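Local structure of lipid-transfer protein (Thermomonospora curvata, 6OK1) at residues A[287-296]-A[369-378]; A[167-178]-A[192-200]. The protein belongs to the thiolase superfamily as a lipid-transfer-type protein built from N- and C-terminal thiolase domains, with no function assigned to it in detail. All coordinates share one frame; numbering follows the deposited sequence.

Contact 1 lies in the core, where strands 290-292 and 371-375 run in parallel at one edge of the central sheet; contact 2 is partly buried about 20 Å away, centre to centre, where helix 167-182 meets the start of helix 196-201. The first belongs to the C-terminal thiolase-like part of the chain and is stitched mainly by backbone bonds, while the second belongs to the N-terminal part and relies on side chains and water. No secondary-structure element is common to both, yet they touch: the acidic side chains of Asp295 and Asp177 come unusually close for two carboxylates, and Asn334 hydrogen-bonds both Asp177 and the backbone N of Leu293.

Contact 1 (A[287-296]-A[369-378]); sequences DIGAAILYDH and VTNVLVTAGT
Ala291 pairs with Leu373 and Ile292 with Val374 in parallel register, joining neighbouring strands at one edge of the central mixed sheet, in the C-terminal thiolase-like part. Leu373 N donates to Ala290 O and its own O accepts from Ile292 N (2.8 Å between Leu373 O and Ile292 N); Thr375 N then reaches Ile292 O at 3.0 Å. On one face Ile292 and Val374 lie side by side, with Ile292 CB 4.0 Å from Val374 CG1; on the other, Ile288 CG2 rests on Leu373 CB. At the start, Asn371 O takes the N-H of Gly289, and Asn371 ND2 comes down on Asp287 O from above the carbonyl plane (3.2 Å). A water binding Asp287 O and Asn371 N gives that carbonyl a second grip.

Beyond the strands, Tyr294 N donates to Thr375 OG1 at 2.9 Å. With Tyr294 CG anti to the backbone N (chi1 -159°), the ring swings over Gly377, whose CA sits 3.4 Å from the ring centroid in a CH-pi contact almost on the normal. Thr378 OG1 meets the edge of the His296 ring and shares a water with Tyr294 O.

Further out, Gln304 hydrogen-bonds both Thr375 OG1 and Tyr294 O, bridging the two segments near their strand ends. Helix 348-359 packs on Ile292, Val372 and Val374, while Ile386 of the next strand meets Ile288 and Leu373. The chemistry is thus divided: regular backbone bonds and aliphatic side chains hold the strands, whereas hydroxyl, amide, water and aromatic contacts join the segments beyond the regular pairing, at both ends.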
# COMPACT_ATOMS: atom_id res chain seq x y z
N ASP A 287 -27.59 -15.83 12.83
CA ASP A 287 -27.55 -14.68 13.71
C ASP A 287 -27.42 -13.36 12.96
O ASP A 287 -27.49 -12.31 13.60
CB ASP A 287 -26.39 -14.81 14.69
CG ASP A 287 -26.50 -16.05 15.55
OD1 ASP A 287 -27.57 -16.28 16.15
OD2 ASP A 287 -25.52 -16.80 15.61
N ILE A 288 -27.17 -13.40 11.66
CA ILE A 288 -26.98 -12.19 10.87
C ILE A 288 -28.34 -11.67 10.42
O ILE A 288 -29.10 -12.38 9.76
CB ILE A 288 -26.09 -12.48 9.65
CG1 ILE A 288 -24.76 -13.10 10.11
CG2 ILE A 288 -25.90 -11.23 8.81
CD1 ILE A 288 -23.91 -12.22 11.03
N GLY A 289 -28.62 -10.40 10.74
CA GLY A 289 -29.92 -9.82 10.50
C GLY A 289 -29.98 -8.92 9.28
O GLY A 289 -31.05 -8.48 8.87
N ALA A 290 -28.83 -8.65 8.67
CA ALA A 290 -28.79 -7.90 7.43
C ALA A 290 -27.42 -8.13 6.79
O ALA A 290 -26.46 -8.45 7.48
CB ALA A 290 -29.02 -6.41 7.67
N ALA A 291 -27.34 -7.93 5.47
CA ALA A 291 -26.06 -8.07 4.77
C ALA A 291 -25.83 -6.93 3.79
O ALA A 291 -26.72 -6.54 3.04
CB ALA A 291 -25.98 -9.39 4.00
N ILE A 292 -24.60 -6.43 3.78
CA ILE A 292 -24.15 -5.46 2.80
C ILE A 292 -23.17 -6.22 1.92
O ILE A 292 -22.04 -6.49 2.34
CB ILE A 292 -23.51 -4.23 3.45
CG1 ILE A 292 -24.46 -3.53 4.44
CG2 ILE A 292 -22.98 -3.26 2.36
CD1 ILE A 292 -25.76 -3.02 3.85
N LEU A 293 -23.62 -6.65 0.73
CA LEU A 293 -22.87 -7.56 -0.13
C LEU A 293 -22.35 -6.79 -1.33
O LEU A 293 -23.14 -6.23 -2.12
CB LEU A 293 -23.74 -8.75 -0.56
CG LEU A 293 -24.22 -9.62 0.61
CD1 LEU A 293 -25.04 -10.80 0.05
CD2 LEU A 293 -23.04 -10.11 1.47
N TYR A 294 -21.02 -6.72 -1.45
CA TYR A 294 -20.37 -5.94 -2.49
C TYR A 294 -20.90 -6.30 -3.86
O TYR A 294 -20.94 -7.48 -4.25
CB TYR A 294 -18.87 -6.20 -2.43
CG TYR A 294 -17.98 -5.15 -3.07
CD1 TYR A 294 -17.72 -5.16 -4.43
CD2 TYR A 294 -17.32 -4.23 -2.27
CE1 TYR A 294 -16.83 -4.23 -4.98
CE2 TYR A 294 -16.44 -3.31 -2.81
CZ TYR A 294 -16.19 -3.32 -4.16
OH TYR A 294 -15.31 -2.40 -4.67
N ASP A 295 -21.25 -5.28 -4.62
CA ASP A 295 -22.13 -5.44 -5.77
C ASP A 295 -21.78 -4.44 -6.86
O ASP A 295 -22.66 -3.86 -7.49
CB ASP A 295 -23.58 -5.27 -5.35
CG ASP A 295 -23.87 -3.87 -4.85
OD1 ASP A 295 -23.00 -3.33 -4.15
OD2 ASP A 295 -24.96 -3.35 -5.15
N HIS A 296 -20.48 -4.22 -7.11
CA HIS A 296 -20.12 -3.40 -8.26
C HIS A 296 -20.55 -4.07 -9.55
O HIS A 296 -20.88 -3.38 -10.52
CB HIS A 296 -18.64 -3.04 -8.29
CG HIS A 296 -17.71 -4.19 -8.41
ND1 HIS A 296 -18.01 -5.45 -7.94
CD2 HIS A 296 -16.47 -4.27 -8.95
CE1 HIS A 296 -16.97 -6.25 -8.15
NE2 HIS A 296 -16.03 -5.56 -8.77
N VAL A 369 -31.79 -4.39 14.09
CA VAL A 369 -30.82 -5.30 13.52
C VAL A 369 -29.66 -5.42 14.50
O VAL A 369 -28.98 -4.42 14.78
CB VAL A 369 -30.33 -4.82 12.14
CG1 VAL A 369 -29.18 -5.69 11.63
CG2 VAL A 369 -31.48 -4.81 11.14
N THR A 370 -29.40 -6.64 14.97
CA THR A 370 -28.34 -6.82 15.95
C THR A 370 -26.98 -6.94 15.29
O THR A 370 -26.04 -6.27 15.71
CB THR A 370 -28.63 -8.05 16.81
OG1 THR A 370 -29.86 -7.85 17.52
CG2 THR A 370 -27.55 -8.28 17.83
N ASN A 371 -26.87 -7.80 14.28
CA ASN A 371 -25.59 -8.12 13.63
C ASN A 371 -25.71 -7.94 12.12
O ASN A 371 -26.65 -8.45 11.50
CB ASN A 371 -25.15 -9.54 13.94
CG ASN A 371 -25.06 -9.82 15.43
OD1 ASN A 371 -24.23 -9.23 16.14
ND2 ASN A 371 -25.90 -10.72 15.91
N VAL A 372 -24.74 -7.25 11.53
CA VAL A 372 -24.71 -6.97 10.10
C VAL A 372 -23.41 -7.49 9.53
O VAL A 372 -22.33 -7.17 10.04
CB VAL A 372 -24.85 -5.46 9.81
CG1 VAL A 372 -24.83 -5.24 8.28
CG2 VAL A 372 -26.12 -4.91 10.40
N LEU A 373 -23.49 -8.27 8.46
CA LEU A 373 -22.29 -8.76 7.78
C LEU A 373 -22.04 -7.90 6.56
O LEU A 373 -22.96 -7.64 5.77
CB LEU A 373 -22.44 -10.24 7.40
CG LEU A 373 -21.14 -10.94 6.99
CD1 LEU A 373 -21.22 -12.41 7.27
CD2 LEU A 373 -20.81 -10.75 5.54
N VAL A 374 -20.79 -7.44 6.41
CA VAL A 374 -20.38 -6.59 5.29
C VAL A 374 -19.24 -7.28 4.56
O VAL A 374 -18.29 -7.75 5.19
CB VAL A 374 -19.94 -5.19 5.75
CG1 VAL A 374 -19.64 -4.33 4.49
CG2 VAL A 374 -20.95 -4.57 6.63
N THR A 375 -19.33 -7.32 3.23
CA THR A 375 -18.22 -7.84 2.43
C THR A 375 -17.56 -6.73 1.62
O THR A 375 -18.16 -5.71 1.30
CB THR A 375 -18.68 -8.93 1.45
OG1 THR A 375 -19.65 -8.40 0.54
CG2 THR A 375 -19.27 -10.09 2.20
N ALA A 376 -16.32 -7.00 1.24
CA ALA A 376 -15.57 -6.11 0.37
C ALA A 376 -15.48 -6.69 -1.06
O ALA A 376 -16.27 -7.57 -1.43
CB ALA A 376 -14.20 -5.85 1.00
N GLY A 377 -14.54 -6.17 -1.85
CA GLY A 377 -14.56 -6.41 -3.28
C GLY A 377 -14.42 -7.88 -3.64
O GLY A 377 -13.69 -8.64 -3.00
N THR A 378 -15.11 -8.28 -4.71
CA THR A 378 -15.14 -9.66 -5.15
C THR A 378 -14.28 -9.87 -6.40
O THR A 378 -14.17 -8.99 -7.27
CB THR A 378 -16.60 -10.07 -5.41
OG1 THR A 378 -17.22 -9.06 -6.21
CG2 THR A 378 -17.36 -10.16 -4.12
O HOH W 1 -29.00 -9.79 13.81
O HOH W 2 -20.30 -4.71 0.54
O HOH W 3 -19.98 -8.70 -6.41

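Contact 2 (A[167-178]-A[192-200]); sequences SEDFGRVAVVDR and RPITLEDHQ
The imidazole of His199 lies flat over the backbone of Gly171, one ring face against its CA, an approach made possible where helix 167-182 has no side chain. This is a steep helix-helix packing, at 122° between the short segments, in the N-terminal thiolase domain. The second helix starts with a capping box: Asp198 N donates to Thr195 OG1, and Thr195 N to Asp198 OD2. In its first turn Leu196 is a knob in the hole formed by Glu168, Gly171, Arg172 and Val175. Its CD1 sits 3.6 Å from Glu168 O, and its CD2 lies 3.6 Å from Arg172 NH1. Glu168 O lies over one face of the Arg172 guanidinium, and NH2 of Arg172 forms a salt bridge with Asp169 OD1 in the guanidinium plane.

Gln200 NE2 makes two bonds, a nearly straight one to Ser167 OG (3.0 Å, 165°) and one to His199 ND1 (2.9 Å) that arrives in the ring plane. With Asp213 hydrogen-bonded to His199 NE2, both ring nitrogens are engaged and the rotation of the imidazole is fixed. Glu168 CG packs against the Gln200 amide carbon CD, and a water joins Glu168 OE2 to Glu197 OE2, like charges that it probably helps to screen.

At the other end Ile194 CD1 reaches Ala174 and the aliphatic part of Arg178, and a water links Val175 O to Ile194 N. Arg178 is folded at chi2 (-72°) and chi3, which turns its guanidinium over Ile194, CG2 lying over one face 3.5 Å from CZ. Phe189 adds a cation-pi contact. In the guanidinium plane, NH2 of Arg178 donates to the carbonyl O of Arg192 at 2.8 Å, while NE of Arg178 gives the same oxygen a weak second bond at 3.3 Å.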
# COMPACT_ATOMS: atom_id res chain seq x y z
N SER A 167 -29.82 -14.84 -16.60
CA SER A 167 -29.66 -13.39 -16.50
C SER A 167 -30.71 -12.77 -15.57
O SER A 167 -30.41 -11.82 -14.85
CB SER A 167 -29.74 -12.75 -17.88
OG SER A 167 -29.63 -11.33 -17.81
N GLU A 168 -31.94 -13.29 -15.58
CA GLU A 168 -32.94 -12.71 -14.69
C GLU A 168 -32.58 -12.91 -13.23
O GLU A 168 -32.94 -12.07 -12.38
CB GLU A 168 -34.33 -13.31 -14.98
CG GLU A 168 -34.91 -12.78 -16.26
CD GLU A 168 -36.35 -13.19 -16.49
OE1 GLU A 168 -36.75 -14.25 -15.95
OE2 GLU A 168 -37.08 -12.45 -17.18
N ASP A 169 -31.89 -14.01 -12.89
CA ASP A 169 -31.44 -14.19 -11.50
C ASP A 169 -30.46 -13.09 -11.10
O ASP A 169 -30.56 -12.53 -10.01
CB ASP A 169 -30.81 -15.57 -11.33
CG ASP A 169 -31.81 -16.68 -11.52
OD1 ASP A 169 -32.91 -16.55 -10.97
OD2 ASP A 169 -31.49 -17.66 -12.23
N PHE A 170 -29.52 -12.76 -11.98
CA PHE A 170 -28.64 -11.62 -11.70
C PHE A 170 -29.44 -10.32 -11.65
O PHE A 170 -29.16 -9.43 -10.83
CB PHE A 170 -27.55 -11.53 -12.78
CG PHE A 170 -26.68 -12.77 -12.89
CD1 PHE A 170 -26.41 -13.56 -11.80
CD2 PHE A 170 -26.15 -13.13 -14.13
CE1 PHE A 170 -25.60 -14.69 -11.92
CE2 PHE A 170 -25.35 -14.27 -14.26
CZ PHE A 170 -25.07 -15.04 -13.16
N GLY A 171 -30.43 -10.18 -12.53
CA GLY A 171 -31.25 -8.99 -12.56
C GLY A 171 -32.00 -8.74 -11.27
O GLY A 171 -32.21 -7.58 -10.88
N ARG A 172 -32.42 -9.80 -10.58
CA ARG A 172 -33.13 -9.60 -9.32
C ARG A 172 -32.27 -8.87 -8.31
O ARG A 172 -32.80 -8.15 -7.46
CB ARG A 172 -33.63 -10.93 -8.77
CG ARG A 172 -35.00 -11.24 -9.31
CD ARG A 172 -35.61 -12.52 -8.74
NE ARG A 172 -35.18 -13.66 -9.54
CZ ARG A 172 -35.77 -14.03 -10.67
NH1 ARG A 172 -36.82 -13.38 -11.13
NH2 ARG A 172 -35.28 -15.05 -11.36
N VAL A 173 -30.95 -9.07 -8.38
CA VAL A 173 -30.04 -8.33 -7.51
C VAL A 173 -30.08 -6.86 -7.86
O VAL A 173 -30.11 -6.00 -6.97
CB VAL A 173 -28.61 -8.88 -7.64
CG1 VAL A 173 -27.64 -8.02 -6.84
CG2 VAL A 173 -28.54 -10.29 -7.18
N ALA A 174 -30.04 -6.56 -9.15
CA ALA A 174 -30.09 -5.17 -9.59
C ALA A 174 -31.40 -4.52 -9.15
O ALA A 174 -31.40 -3.38 -8.68
CB ALA A 174 -29.94 -5.10 -11.11
N VAL A 175 -32.51 -5.25 -9.29
CA VAL A 175 -33.82 -4.68 -8.95
C VAL A 175 -33.89 -4.36 -7.46
O VAL A 175 -34.35 -3.27 -7.07
CB VAL A 175 -34.94 -5.64 -9.38
CG1 VAL A 175 -36.29 -5.13 -8.90
CG2 VAL A 175 -34.95 -5.81 -10.91
N VAL A 176 -33.46 -5.29 -6.60
CA VAL A 176 -33.55 -5.01 -5.17
C VAL A 176 -32.58 -3.89 -4.77
O VAL A 176 -32.93 -3.00 -3.99
CB VAL A 176 -33.35 -6.29 -4.33
CG1 VAL A 176 -31.90 -6.72 -4.29
CG2 VAL A 176 -33.88 -6.08 -2.89
N ASP A 177 -31.36 -3.90 -5.33
CA ASP A 177 -30.48 -2.75 -5.12
C ASP A 177 -31.19 -1.44 -5.46
O ASP A 177 -31.13 -0.46 -4.71
CB ASP A 177 -29.23 -2.85 -6.02
CG ASP A 177 -28.09 -3.64 -5.41
OD1 ASP A 177 -28.09 -3.97 -4.22
OD2 ASP A 177 -27.15 -3.94 -6.19
N ARG A 178 -31.77 -1.37 -6.66
CA ARG A 178 -32.36 -0.11 -7.10
C ARG A 178 -33.64 0.20 -6.32
O ARG A 178 -33.99 1.37 -6.14
CB ARG A 178 -32.63 -0.17 -8.61
CG ARG A 178 -31.32 -0.12 -9.45
CD ARG A 178 -30.66 1.25 -9.44
NE ARG A 178 -31.48 2.21 -10.17
CZ ARG A 178 -31.35 2.52 -11.46
NH1 ARG A 178 -30.37 2.00 -12.19
NH2 ARG A 178 -32.20 3.39 -12.01
N ARG A 192 -35.55 6.46 -8.58
CA ARG A 192 -35.45 5.88 -9.93
C ARG A 192 -35.34 4.36 -9.85
O ARG A 192 -34.35 3.77 -10.29
CB ARG A 192 -34.28 6.51 -10.68
CG ARG A 192 -34.45 8.02 -10.78
CD ARG A 192 -33.47 8.69 -11.70
NE ARG A 192 -33.60 8.24 -13.08
CZ ARG A 192 -33.07 8.87 -14.12
NH1 ARG A 192 -32.39 9.98 -13.93
NH2 ARG A 192 -33.21 8.38 -15.35
N PRO A 193 -36.37 3.69 -9.34
CA PRO A 193 -36.35 2.23 -9.31
C PRO A 193 -36.43 1.64 -10.71
O PRO A 193 -36.84 2.30 -11.67
CB PRO A 193 -37.58 1.86 -8.48
CG PRO A 193 -38.55 3.01 -8.71
CD PRO A 193 -37.66 4.25 -8.86
N ILE A 194 -36.05 0.37 -10.83
CA ILE A 194 -36.12 -0.33 -12.10
C ILE A 194 -37.00 -1.56 -11.94
O ILE A 194 -37.25 -2.05 -10.83
CB ILE A 194 -34.73 -0.75 -12.64
CG1 ILE A 194 -34.09 -1.81 -11.72
CG2 ILE A 194 -33.85 0.47 -12.77
CD1 ILE A 194 -32.80 -2.38 -12.27
N THR A 195 -37.45 -2.07 -13.08
CA THR A 195 -38.09 -3.37 -13.13
C THR A 195 -37.12 -4.41 -13.67
O THR A 195 -36.11 -4.08 -14.30
CB THR A 195 -39.33 -3.35 -14.03
OG1 THR A 195 -38.91 -3.09 -15.37
CG2 THR A 195 -40.35 -2.27 -13.57
N LEU A 196 -37.46 -5.68 -13.45
CA LEU A 196 -36.68 -6.76 -14.05
C LEU A 196 -36.72 -6.67 -15.57
O LEU A 196 -35.74 -6.98 -16.26
CB LEU A 196 -37.20 -8.11 -13.56
CG LEU A 196 -36.38 -9.32 -13.97
CD1 LEU A 196 -34.94 -9.24 -13.46
CD2 LEU A 196 -37.02 -10.61 -13.48
N GLU A 197 -37.85 -6.22 -16.12
CA GLU A 197 -37.94 -5.99 -17.55
C GLU A 197 -36.94 -4.92 -17.99
O GLU A 197 -36.30 -5.05 -19.04
CB GLU A 197 -39.38 -5.60 -17.90
CG GLU A 197 -40.41 -6.76 -17.71
CD GLU A 197 -40.44 -7.39 -16.29
OE1 GLU A 197 -40.48 -6.66 -15.26
OE2 GLU A 197 -40.43 -8.64 -16.22
N ASP A 198 -36.81 -3.84 -17.20
CA ASP A 198 -35.81 -2.82 -17.51
C ASP A 198 -34.42 -3.44 -17.61
O ASP A 198 -33.62 -3.08 -18.48
CB ASP A 198 -35.77 -1.74 -16.43
CG ASP A 198 -36.97 -0.82 -16.45
OD1 ASP A 198 -37.58 -0.63 -17.51
OD2 ASP A 198 -37.29 -0.29 -15.37
N HIS A 199 -34.11 -4.31 -16.66
CA HIS A 199 -32.80 -4.95 -16.62
C HIS A 199 -32.57 -5.79 -17.86
O HIS A 199 -31.53 -5.70 -18.52
CB HIS A 199 -32.71 -5.78 -15.34
CG HIS A 199 -31.51 -6.65 -15.27
ND1 HIS A 199 -31.49 -7.91 -15.81
CD2 HIS A 199 -30.28 -6.44 -14.73
CE1 HIS A 199 -30.30 -8.46 -15.61
NE2 HIS A 199 -29.55 -7.59 -14.95
N GLN A 200 -33.58 -6.56 -18.25
CA GLN A 200 -33.44 -7.49 -19.37
C GLN A 200 -33.38 -6.76 -20.70
O GLN A 200 -32.75 -7.25 -21.63
CB GLN A 200 -34.60 -8.48 -19.35
CG GLN A 200 -34.53 -9.46 -18.21
CD GLN A 200 -33.32 -10.36 -18.33
OE1 GLN A 200 -33.27 -11.23 -19.22
NE2 GLN A 200 -32.32 -10.14 -17.46
O HOH W 4 -31.09 -11.47 -20.72
O HOH W 5 -38.18 -9.81 -17.09
O HOH W 6 -36.01 -1.42 -8.44